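Local coordinates for methoxy mycolic acid synthase 2 (Mycobacterium tuberculosis, PDB 1TPY), which converts a double bond of mycolic acid chains into a cis cyclopropane ring, using S-adenosyl-L-methionine as the source of the methylene group, at residues 224-229 with 280-285; 138-143 with 166-171. All coordinates share one frame; numbering follows the deposited sequence.

Interaction 1 of 2, residues 224-229 with 280-285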
ATOM      1  N   ARG A 224      11.781  12.765   6.608  1.00 28.77           N
ATOM      2  CA  ARG A 224      12.028  11.512   7.308  1.00 28.75           C
ATOM      3  C   ARG A 224      11.678  10.272   6.516  1.00 25.98           C
ATOM      4  O   ARG A 224      10.653  10.226   5.843  1.00 25.19           O
ATOM      5  CB  ARG A 224      11.236  11.467   8.616  1.00 30.00           C
ATOM      6  CG  ARG A 224      11.403  10.168   9.389  1.00 32.09           C
ATOM      7  CD  ARG A 224      10.357  10.057  10.478  1.00 34.78           C
ATOM      8  NE  ARG A 224      10.451   8.799  11.208  1.00 37.76           N
ATOM      9  CZ  ARG A 224      11.266   8.578  12.233  1.00 41.06           C
ATOM     10  NH1 ARG A 224      11.273   7.389  12.826  1.00 41.93           N
ATOM     11  NH2 ARG A 224      12.062   9.544  12.677  1.00 42.05           N
ATOM     12  N   ARG A 225      12.554   9.278   6.607  1.00 24.23           N
ATOM     13  CA  ARG A 225      12.345   7.979   5.985  1.00 24.83           C
ATOM     14  C   ARG A 225      12.403   6.982   7.136  1.00 24.08           C
ATOM     15  O   ARG A 225      13.373   6.959   7.894  1.00 23.81           O
ATOM     16  CB  ARG A 225      13.436   7.626   4.965  1.00 23.34           C
ATOM     17  CG  ARG A 225      13.258   6.202   4.411  1.00 24.49           C
ATOM     18  CD  ARG A 225      14.247   5.838   3.309  1.00 23.32           C
ATOM     19  NE  ARG A 225      15.619   5.723   3.794  1.00 25.63           N
ATOM     20  CZ  ARG A 225      16.090   4.698   4.496  1.00 27.38           C
ATOM     21  NH1 ARG A 225      15.300   3.675   4.806  1.00 27.74           N
ATOM     22  NH2 ARG A 225      17.356   4.695   4.893  1.00 26.08           N
ATOM     23  N   GLN A 226      11.360   6.171   7.279  1.00 23.68           N
ATOM     24  CA  GLN A 226      11.314   5.179   8.350  1.00 21.31           C
ATOM     25  C   GLN A 226      11.051   3.797   7.772  1.00 21.90           C
ATOM     26  O   GLN A 226      10.092   3.594   7.028  1.00 19.67           O
ATOM     27  CB  GLN A 226      10.234   5.552   9.377  1.00 20.54           C
ATOM     28  CG  GLN A 226       9.862   4.437  10.358  1.00 21.65           C
ATOM     29  CD  GLN A 226       8.927   4.913  11.471  1.00 23.51           C
ATOM     30  OE1 GLN A 226       8.145   5.848  11.288  1.00 22.77           O
ATOM     31  NE2 GLN A 226       9.001   4.259  12.627  1.00 23.60           N
ATOM     32  N   SER A 227      11.924   2.855   8.115  1.00 22.04           N
ATOM     33  CA  SER A 227      11.809   1.486   7.638  1.00 23.14           C
ATOM     34  C   SER A 227      10.997   0.628   8.591  1.00 23.63           C
ATOM     35  O   SER A 227      11.067   0.798   9.807  1.00 25.71           O
ATOM     36  CB  SER A 227      13.203   0.870   7.468  1.00 22.94           C
ATOM     37  OG  SER A 227      13.120  -0.480   7.046  1.00 20.82           O
ATOM     38  N   LEU A 228      10.218  -0.288   8.026  1.00 24.57           N
ATOM     39  CA  LEU A 228       9.396  -1.215   8.802  1.00 24.72           C
ATOM     40  C   LEU A 228       9.749  -2.630   8.348  1.00 24.82           C
ATOM     41  O   LEU A 228       8.975  -3.565   8.548  1.00 24.73           O
ATOM     42  CB  LEU A 228       7.903  -0.955   8.547  1.00 24.44           C
ATOM     43  CG  LEU A 228       7.193   0.195   9.276  1.00 26.11           C
ATOM     44  CD1 LEU A 228       8.007   1.467   9.201  1.00 28.59           C
ATOM     45  CD2 LEU A 228       5.827   0.407   8.661  1.00 27.02           C
ATOM     46  N   GLN A 229      10.921  -2.776   7.734  1.00 25.20           N
ATOM     47  CA  GLN A 229      11.380  -4.062   7.199  1.00 26.77           C
ATOM     48  C   GLN A 229      11.071  -5.309   8.036  1.00 27.23           C
ATOM     49  O   GLN A 229      10.410  -6.229   7.560  1.00 26.97           O
ATOM     50  CB  GLN A 229      12.886  -4.005   6.920  1.00 28.20           C
ATOM     51  CG  GLN A 229      13.452  -5.254   6.262  1.00 28.91           C
ATOM     52  CD  GLN A 229      14.927  -5.114   5.937  1.00 30.15           C
ATOM     53  OE1 GLN A 229      15.753  -4.910   6.827  1.00 29.90           O
ATOM     54  NE2 GLN A 229      15.264  -5.219   4.656  1.00 27.83           N
ATOM     55  N   VAL A 280      10.773  -1.842   3.206  1.00 21.89           N
ATOM     56  CA  VAL A 280       9.483  -1.162   3.140  1.00 21.65           C
ATOM     57  C   VAL A 280       9.713   0.116   3.934  1.00 21.39           C
ATOM     58  O   VAL A 280      10.180   0.070   5.077  1.00 21.86           O
ATOM     59  CB  VAL A 280       8.337  -2.028   3.766  1.00 21.31           C
ATOM     60  CG1 VAL A 280       8.593  -2.263   5.241  1.00 21.30           C
ATOM     61  CG2 VAL A 280       6.993  -1.346   3.554  1.00 20.74           C
ATOM     62  N   ASN A 281       9.400   1.256   3.328  1.00 20.57           N
ATOM     63  CA  ASN A 281       9.642   2.539   3.969  1.00 20.56           C
ATOM     64  C   ASN A 281       8.513   3.550   3.935  1.00 21.31           C
ATOM     65  O   ASN A 281       7.685   3.554   3.021  1.00 21.35           O
ATOM     66  CB  ASN A 281      10.870   3.209   3.338  1.00 20.85           C
ATOM     67  CG  ASN A 281      12.164   2.485   3.653  1.00 19.57           C
ATOM     68  OD1 ASN A 281      12.626   1.635   2.888  1.00 22.39           O
ATOM     69  ND2 ASN A 281      12.752   2.815   4.789  1.00 21.21           N
ATOM     70  N   GLN A 282       8.493   4.409   4.946  1.00 19.88           N
ATOM     71  CA  GLN A 282       7.521   5.487   5.018  1.00 20.10           C
ATOM     72  C   GLN A 282       8.300   6.784   4.785  1.00 20.06           C
ATOM     73  O   GLN A 282       9.185   7.150   5.570  1.00 17.79           O
ATOM     74  CB  GLN A 282       6.810   5.525   6.378  1.00 19.49           C
ATOM     75  CG  GLN A 282       5.763   4.432   6.539  1.00 19.70           C
ATOM     76  CD  GLN A 282       4.772   4.703   7.652  1.00 19.55           C
ATOM     77  OE1 GLN A 282       3.750   4.021   7.767  1.00 23.05           O
ATOM     78  NE2 GLN A 282       5.062   5.695   8.478  1.00 18.66           N
ATOM     79  N   PHE A 283       7.984   7.458   3.685  1.00 20.54           N
ATOM     80  CA  PHE A 283       8.649   8.708   3.345  1.00 20.81           C
ATOM     81  C   PHE A 283       7.759   9.901   3.654  1.00 22.92           C
ATOM     82  O   PHE A 283       6.681  10.054   3.071  1.00 23.19           O
ATOM     83  CB  PHE A 283       9.001   8.756   1.866  1.00 19.82           C
ATOM     84  CG  PHE A 283       9.951   7.683   1.418  1.00 19.25           C
ATOM     85  CD1 PHE A 283       9.486   6.419   1.089  1.00 17.38           C
ATOM     86  CD2 PHE A 283      11.307   7.959   1.272  1.00 18.55           C
ATOM     87  CE1 PHE A 283      10.355   5.439   0.615  1.00 18.43           C
ATOM     88  CE2 PHE A 283      12.187   6.984   0.799  1.00 19.86           C
ATOM     89  CZ  PHE A 283      11.708   5.722   0.470  1.00 17.71           C
ATOM     90  N   THR A 284       8.207  10.746   4.573  1.00 22.63           N
ATOM     91  CA  THR A 284       7.447  11.931   4.922  1.00 24.22           C
ATOM     92  C   THR A 284       7.970  13.035   4.016  1.00 24.51           C
ATOM     93  O   THR A 284       9.070  13.540   4.222  1.00 22.56           O
ATOM     94  CB  THR A 284       7.652  12.315   6.398  1.00 23.84           C
ATOM     95  OG1 THR A 284       7.209  11.235   7.230  1.00 25.75           O
ATOM     96  CG2 THR A 284       6.848  13.562   6.741  1.00 24.38           C
ATOM     97  N   LEU A 285       7.176  13.379   3.002  1.00 24.89           N
ATOM     98  CA  LEU A 285       7.537  14.394   2.016  1.00 25.19           C
ATOM     99  C   LEU A 285       6.753  15.690   2.192  1.00 26.59           C
ATOM    100  O   LEU A 285       5.523  15.712   2.078  1.00 27.11           O
ATOM    101  CB  LEU A 285       7.303  13.835   0.613  1.00 24.87           C
ATOM    102  CG  LEU A 285       8.089  12.553   0.329  1.00 26.77           C
ATOM    103  CD1 LEU A 285       7.530  11.849  -0.891  1.00 27.65           C
ATOM    104  CD2 LEU A 285       9.556  12.899   0.136  1.00 27.11           C
TER
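Gln226 O accepts the shortest backbone bond between 224-229 and 280-285, 2.7 Å from Gln282 N, and a CA-H...O contact from Asn281 CA reaches the same oxygen. The return bond from Gln226 N to Gln282 O, 2.9 Å, makes these glutamines a hydrogen-bonded antiparallel pair. Their side chains lie alongside each other on one face of the sheet, pointing the same way with amide planes 83° apart, and both side chains pack on Leu55 of helix 45-57. A glutamine suits position 226: it lies against Leu55 and still carries an amide oxygen, OE1, to Lys59. Strand 221-227 is the outermost at this end of a seven-stranded sheet and runs antiparallel to 278-286, the arrangement of the class I, Rossmann-like methyltransferase fold, in which the last strand inserts between the fifth and sixth. On the other face, Arg225 and Phe283 form a non-hydrogen-bonded pair. Arg225 CG stands trans to the backbone N (chi1 175°), which sends the side chain out beside the phenyl group; CG sits over the ring, 4.3 Å from the centroid, and CD comes to 3.4 Å from Phe283 CE2 before a bend at chi3 (68°) swings the guanidinium toward Asn281. An arginine thus offers methylenes to an aromatic face and keeps its charge at the exposed outer strand. Where the strand ends, Leu228 N bonds to Val280 O at 3.0 Å. Ser227 OG accepts from Gln229 N, an ST turn leading into helix 229-245, and is also hydrogen-bonded to Asp279.

Interaction 2 of 2, residues 138-143 with 166-171; sequences AFEHFG and LHTITG. With SAH (S-adenosyl-L-homocysteine), chain C; 16A (cetyl-trimethyl-ammonium), chain D; CO3 (carbonate ion), chain B.
The Phe139 ring carries Leu166 CD1 over one face, 4.2 Å from the centroid, and Phe139 CA lies over one face of the Phe142 ring, whose edge meets the adenine of S-adenosyl-L-homocysteine. The imidazole of His167 meets the carbonate at its edge, with NE2 donating to O1 at 2.8 Å. This is the cofactor-binding end of the Rossmann-like methyltransferase sheet, where a short helical turn after strand 132-136 packs on strand 163-171. Leu166 suits its place because its two branches divide the work: CD1 takes the ring, and CD2 touches Phe139 CB at 3.8 Å. Glu140 is long enough to bend at chi2 (90°) and bring its carboxylate back to the strand as an acceptor, and its CB faces the cetyl-trimethyl-ammonium chain at C13. Thr168 OG1 lies 3.1 Å from Glu140 CD yet donates to Ile169 O of its own strand. A water bridges Ala138 N and His167 O, tying the start of the turn to the strand. The branched Ile169 packs its CG1 against the carboxylate, and its backbone N gives Glu140 OE2 a bond of 2.9 Å from well above the carboxylate plane, with carbonate O3 2.7 Å from that same oxygen.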
ATOM      1  N   ALA A 138       0.612   1.550  -2.593  1.00 20.92           N
ATOM      2  CA  ALA A 138       0.046   1.777  -3.917  1.00 21.26           C
ATOM      3  C   ALA A 138       1.138   2.112  -4.931  1.00 20.35           C
ATOM      4  O   ALA A 138       1.090   1.671  -6.076  1.00 21.39           O
ATOM      5  CB  ALA A 138      -0.975   2.911  -3.861  1.00 18.98           C
ATOM      6  N   PHE A 139       2.121   2.885  -4.483  1.00 19.96           N
ATOM      7  CA  PHE A 139       3.238   3.337  -5.311  1.00 21.13           C
ATOM      8  C   PHE A 139       3.896   2.243  -6.160  1.00 22.48           C
ATOM      9  O   PHE A 139       4.244   2.474  -7.320  1.00 21.81           O
ATOM     10  CB  PHE A 139       4.300   3.973  -4.415  1.00 19.27           C
ATOM     11  CG  PHE A 139       5.297   4.825  -5.155  1.00 19.59           C
ATOM     12  CD1 PHE A 139       4.967   6.126  -5.542  1.00 17.81           C
ATOM     13  CD2 PHE A 139       6.571   4.342  -5.436  1.00 17.64           C
ATOM     14  CE1 PHE A 139       5.897   6.938  -6.199  1.00 17.85           C
ATOM     15  CE2 PHE A 139       7.514   5.147  -6.096  1.00 21.05           C
ATOM     16  CZ  PHE A 139       7.176   6.450  -6.478  1.00 15.20           C
ATOM     17  N   GLU A 140       4.078   1.066  -5.562  1.00 22.37           N
ATOM     18  CA  GLU A 140       4.704  -0.069  -6.234  1.00 24.26           C
ATOM     19  C   GLU A 140       4.024  -0.407  -7.564  1.00 25.57           C
ATOM     20  O   GLU A 140       4.645  -0.983  -8.458  1.00 24.81           O
ATOM     21  CB  GLU A 140       4.684  -1.298  -5.315  1.00 24.40           C
ATOM     22  CG  GLU A 140       5.342  -1.085  -3.945  1.00 28.36           C
ATOM     23  CD  GLU A 140       4.372  -0.594  -2.874  1.00 27.22           C
ATOM     24  OE1 GLU A 140       3.550   0.299  -3.161  1.00 28.43           O
ATOM     25  OE2 GLU A 140       4.440  -1.100  -1.735  1.00 28.90           O
ATOM     26  N   HIS A 141       2.752  -0.035  -7.684  1.00 25.20           N
ATOM     27  CA  HIS A 141       1.960  -0.287  -8.892  1.00 26.25           C
ATOM     28  C   HIS A 141       2.062   0.822  -9.937  1.00 26.07           C
ATOM     29  O   HIS A 141       1.790   0.600 -11.112  1.00 29.36           O
ATOM     30  CB  HIS A 141       0.480  -0.442  -8.532  1.00 23.18           C
ATOM     31  CG  HIS A 141       0.150  -1.719  -7.829  1.00 24.30           C
ATOM     32  ND1 HIS A 141       0.161  -2.942  -8.465  1.00 23.05           N
ATOM     33  CD2 HIS A 141      -0.221  -1.964  -6.549  1.00 21.67           C
ATOM     34  CE1 HIS A 141      -0.190  -3.885  -7.608  1.00 24.99           C
ATOM     35  NE2 HIS A 141      -0.427  -3.318  -6.439  1.00 23.51           N
ATOM     36  N   PHE A 142       2.436   2.018  -9.502  1.00 25.81           N
ATOM     37  CA  PHE A 142       2.517   3.163 -10.401  1.00 24.99           C
ATOM     38  C   PHE A 142       3.363   2.977 -11.653  1.00 24.61           C
ATOM     39  O   PHE A 142       2.992   3.447 -12.727  1.00 23.62           O
ATOM     40  CB  PHE A 142       3.017   4.394  -9.638  1.00 22.89           C
ATOM     41  CG  PHE A 142       2.070   4.884  -8.576  1.00 22.21           C
ATOM     42  CD1 PHE A 142       2.429   5.942  -7.753  1.00 20.31           C
ATOM     43  CD2 PHE A 142       0.840   4.268  -8.372  1.00 20.52           C
ATOM     44  CE1 PHE A 142       1.583   6.382  -6.735  1.00 21.75           C
ATOM     45  CE2 PHE A 142      -0.013   4.702  -7.358  1.00 21.54           C
ATOM     46  CZ  PHE A 142       0.362   5.762  -6.536  1.00 18.50           C
ATOM     47  N   GLY A 143       4.490   2.289 -11.517  1.00 25.07           N
ATOM     48  CA  GLY A 143       5.375   2.093 -12.650  1.00 26.81           C
ATOM     49  C   GLY A 143       6.442   3.171 -12.608  1.00 27.39           C
ATOM     50  O   GLY A 143       6.131   4.344 -12.404  1.00 28.40           O
ATOM     51  N   LEU A 166       4.271   8.920   1.897  1.00 24.15           N
ATOM     52  CA  LEU A 166       4.412   7.875   0.904  1.00 22.85           C
ATOM     53  C   LEU A 166       4.989   6.626   1.544  1.00 22.21           C
ATOM     54  O   LEU A 166       6.175   6.568   1.856  1.00 21.27           O
ATOM     55  CB  LEU A 166       5.335   8.342  -0.222  1.00 21.84           C
ATOM     56  CG  LEU A 166       5.286   7.602  -1.564  1.00 23.31           C
ATOM     57  CD1 LEU A 166       6.625   7.772  -2.254  1.00 21.45           C
ATOM     58  CD2 LEU A 166       4.995   6.142  -1.374  1.00 25.08           C
ATOM     59  N   HIS A 167       4.136   5.631   1.737  1.00 21.86           N
ATOM     60  CA  HIS A 167       4.540   4.364   2.324  1.00 20.59           C
ATOM     61  C   HIS A 167       4.625   3.383   1.166  1.00 21.71           C
ATOM     62  O   HIS A 167       3.638   3.153   0.458  1.00 22.80           O
ATOM     63  CB  HIS A 167       3.495   3.921   3.354  1.00 20.35           C
ATOM     64  CG  HIS A 167       3.644   2.504   3.815  1.00 21.36           C
ATOM     65  ND1 HIS A 167       3.475   2.136   5.133  1.00 23.36           N
ATOM     66  CD2 HIS A 167       3.851   1.354   3.129  1.00 19.77           C
ATOM     67  CE1 HIS A 167       3.568   0.821   5.237  1.00 19.83           C
ATOM     68  NE2 HIS A 167       3.794   0.323   4.035  1.00 20.18           N
ATOM     69  N   THR A 168       5.800   2.808   0.960  1.00 19.11           N
ATOM     70  CA  THR A 168       5.965   1.884  -0.145  1.00 20.08           C
ATOM     71  C   THR A 168       7.093   0.901   0.050  1.00 20.99           C
ATOM     72  O   THR A 168       8.031   1.129   0.821  1.00 18.23           O
ATOM     73  CB  THR A 168       6.233   2.637  -1.474  1.00 20.40           C
ATOM     74  OG1 THR A 168       6.471   1.689  -2.520  1.00 21.13           O
ATOM     75  CG2 THR A 168       7.449   3.534  -1.350  1.00 18.76           C
ATOM     76  N   ILE A 169       6.981  -0.215  -0.652  1.00 21.65           N
ATOM     77  CA  ILE A 169       8.009  -1.227  -0.602  1.00 22.21           C
ATOM     78  C   ILE A 169       9.145  -0.653  -1.427  1.00 22.53           C
ATOM     79  O   ILE A 169       8.909   0.020  -2.426  1.00 23.26           O
ATOM     80  CB  ILE A 169       7.527  -2.531  -1.251  1.00 22.75           C
ATOM     81  CG1 ILE A 169       6.461  -3.178  -0.369  1.00 21.25           C
ATOM     82  CG2 ILE A 169       8.710  -3.473  -1.482  1.00 22.05           C
ATOM     83  CD1 ILE A 169       5.795  -4.370  -1.009  1.00 22.23           C
ATOM     84  N   THR A 170      10.374  -0.879  -0.986  1.00 23.11           N
ATOM     85  CA  THR A 170      11.525  -0.405  -1.732  1.00 24.11           C
ATOM     86  C   THR A 170      12.450  -1.593  -1.915  1.00 26.26           C
ATOM     87  O   THR A 170      12.613  -2.414  -1.009  1.00 27.94           O
ATOM     88  CB  THR A 170      12.287   0.719  -0.994  1.00 24.68           C
ATOM     89  OG1 THR A 170      12.699   0.253   0.292  1.00 25.91           O
ATOM     90  CG2 THR A 170      11.405   1.946  -0.820  1.00 26.20           C
ATOM     91  N   GLY A 171      13.028  -1.707  -3.101  1.00 27.10           N
ATOM     92  CA  GLY A 171      13.941  -2.797  -3.355  1.00 25.13           C
ATOM     93  C   GLY A 171      15.344  -2.252  -3.201  1.00 25.44           C
ATOM     94  O   GLY A 171      15.588  -1.073  -3.463  1.00 25.53           O
TER
HETATM   95  N   SAH C1900      -3.628   1.511   0.880  1.00 15.42           N
HETATM   96  CA  SAH C1900      -4.358   0.277   1.178  1.00 19.65           C
HETATM   97  CB  SAH C1900      -4.393  -0.679  -0.042  1.00 17.13           C
HETATM   98  CG  SAH C1900      -3.060  -1.112  -0.653  1.00 18.06           C
HETATM   99  SD  SAH C1900      -3.252  -2.240  -2.059  1.00 24.06           S
HETATM  100  C   SAH C1900      -3.743  -0.442   2.379  1.00 19.58           C
HETATM  101  O   SAH C1900      -2.660  -0.021   2.825  1.00 20.69           O
HETATM  102  OXT SAH C1900      -4.341  -1.427   2.853  1.00 23.01           O
HETATM  103  C5' SAH C1900      -2.761  -1.197  -3.458  1.00 22.87           C
HETATM  104  C4' SAH C1900      -3.816  -0.111  -3.720  1.00 23.44           C
HETATM  105  O4' SAH C1900      -3.331   0.952  -4.574  1.00 25.51           O
HETATM  106  C3' SAH C1900      -5.084  -0.643  -4.385  1.00 24.00           C
HETATM  107  O3' SAH C1900      -6.230  -0.038  -3.759  1.00 22.97           O
HETATM  108  C2' SAH C1900      -4.937  -0.214  -5.816  1.00 24.91           C
HETATM  109  O2' SAH C1900      -6.209  -0.152  -6.485  1.00 21.62           O
HETATM  110  C1' SAH C1900      -4.267   1.111  -5.651  1.00 24.29           C
HETATM  111  N9  SAH C1900      -3.577   1.643  -6.899  1.00 24.45           N
HETATM  112  C8  SAH C1900      -2.642   1.092  -7.716  1.00 22.76           C
HETATM  113  N7  SAH C1900      -2.244   1.817  -8.712  1.00 24.00           N
HETATM  114  C5  SAH C1900      -2.995   2.984  -8.546  1.00 23.44           C
HETATM  115  C6  SAH C1900      -3.080   4.208  -9.265  1.00 22.51           C
HETATM  116  N6  SAH C1900      -2.356   4.453 -10.354  1.00 23.08           N
HETATM  117  N1  SAH C1900      -3.950   5.168  -8.806  1.00 24.24           N
HETATM  118  C2  SAH C1900      -4.692   4.928  -7.699  1.00 24.75           C
HETATM  119  N3  SAH C1900      -4.700   3.819  -6.943  1.00 23.42           N
HETATM  120  C4  SAH C1900      -3.815   2.879  -7.433  1.00 23.47           C
HETATM  121  C1  16A D1901       3.176  -8.267   0.422  1.00 28.91           C
HETATM  122  C2  16A D1901       3.717  -7.972  -0.976  1.00 29.99           C
HETATM  123  C3  16A D1901       5.252  -8.064  -0.987  1.00 30.46           C
HETATM  124  C4  16A D1901       5.915  -7.810  -2.333  1.00 29.63           C
HETATM  125  C5  16A D1901       7.439  -7.940  -2.179  1.00 28.27           C
HETATM  126  C6  16A D1901       8.259  -7.709  -3.458  1.00 27.62           C
HETATM  127  C7  16A D1901       8.082  -8.692  -4.643  1.00 26.89           C
HETATM  128  C8  16A D1901       8.517  -8.218  -6.051  1.00 27.69           C
HETATM  129  C9  16A D1901       7.982  -6.848  -6.534  1.00 27.18           C
HETATM  130  C10 16A D1901       6.451  -6.730  -6.721  1.00 26.67           C
HETATM  131  C11 16A D1901       5.876  -5.292  -6.741  1.00 28.97           C
HETATM  132  C12 16A D1901       4.364  -5.186  -6.488  1.00 31.66           C
HETATM  133  C13 16A D1901       4.049  -4.756  -5.051  1.00 33.07           C
HETATM  134  C14 16A D1901       2.545  -4.749  -4.787  1.00 35.34           C
HETATM  135  C15 16A D1901       2.351  -4.574  -3.271  1.00 36.54           C
HETATM  136  C16 16A D1901       0.847  -4.719  -2.961  1.00 37.00           C
HETATM  137  N1  16A D1901       0.181  -4.665  -1.589  1.00 37.05           N
HETATM  138  C17 16A D1901      -1.121  -4.858  -1.319  1.00 37.68           C
HETATM  139  C18 16A D1901       0.877  -5.594  -0.619  1.00 36.84           C
HETATM  140  C19 16A D1901       0.393  -3.284  -1.010  1.00 36.17           C
HETATM  141  C   CO3 B 902       3.469  -1.964   1.383  1.00 25.75           C
HETATM  142  O1  CO3 B 902       3.420  -2.138   2.863  1.00 23.36           O
HETATM  143  O2  CO3 B 902       3.109  -2.980   0.571  1.00 32.07           O
HETATM  144  O3  CO3 B 902       3.882  -0.787   0.851  1.00 31.85           O
HETATM  145  O   HOH W   1       1.895   4.017  -1.754  1.00 20.59           O

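From the N terminus, interaction 2 comes first: 138-143 leaves strand 132-136, the chain passes through helix 147-157 and then returns along the neighbouring parallel strand, which holds 166-171, so the contact spans a beta-alpha-beta crossover. Interaction 1 opens only afterwards, at 224-229, and closes at 280-285 after a largely helical excursion, so the two loops follow in series without nesting or crossing. They meet in the sheet, where strand 278-286 lies between 163-171 and 221-227. Phe283 N lies 2.7 Å from Leu166 O, a probable hydrogen bond, and Val280 CG2 packs on His167. Interaction 1 pairs the edge strand with 278-286, while interaction 2 joins strand 163-171 to the turn that lines the cofactor and carbonate pockets.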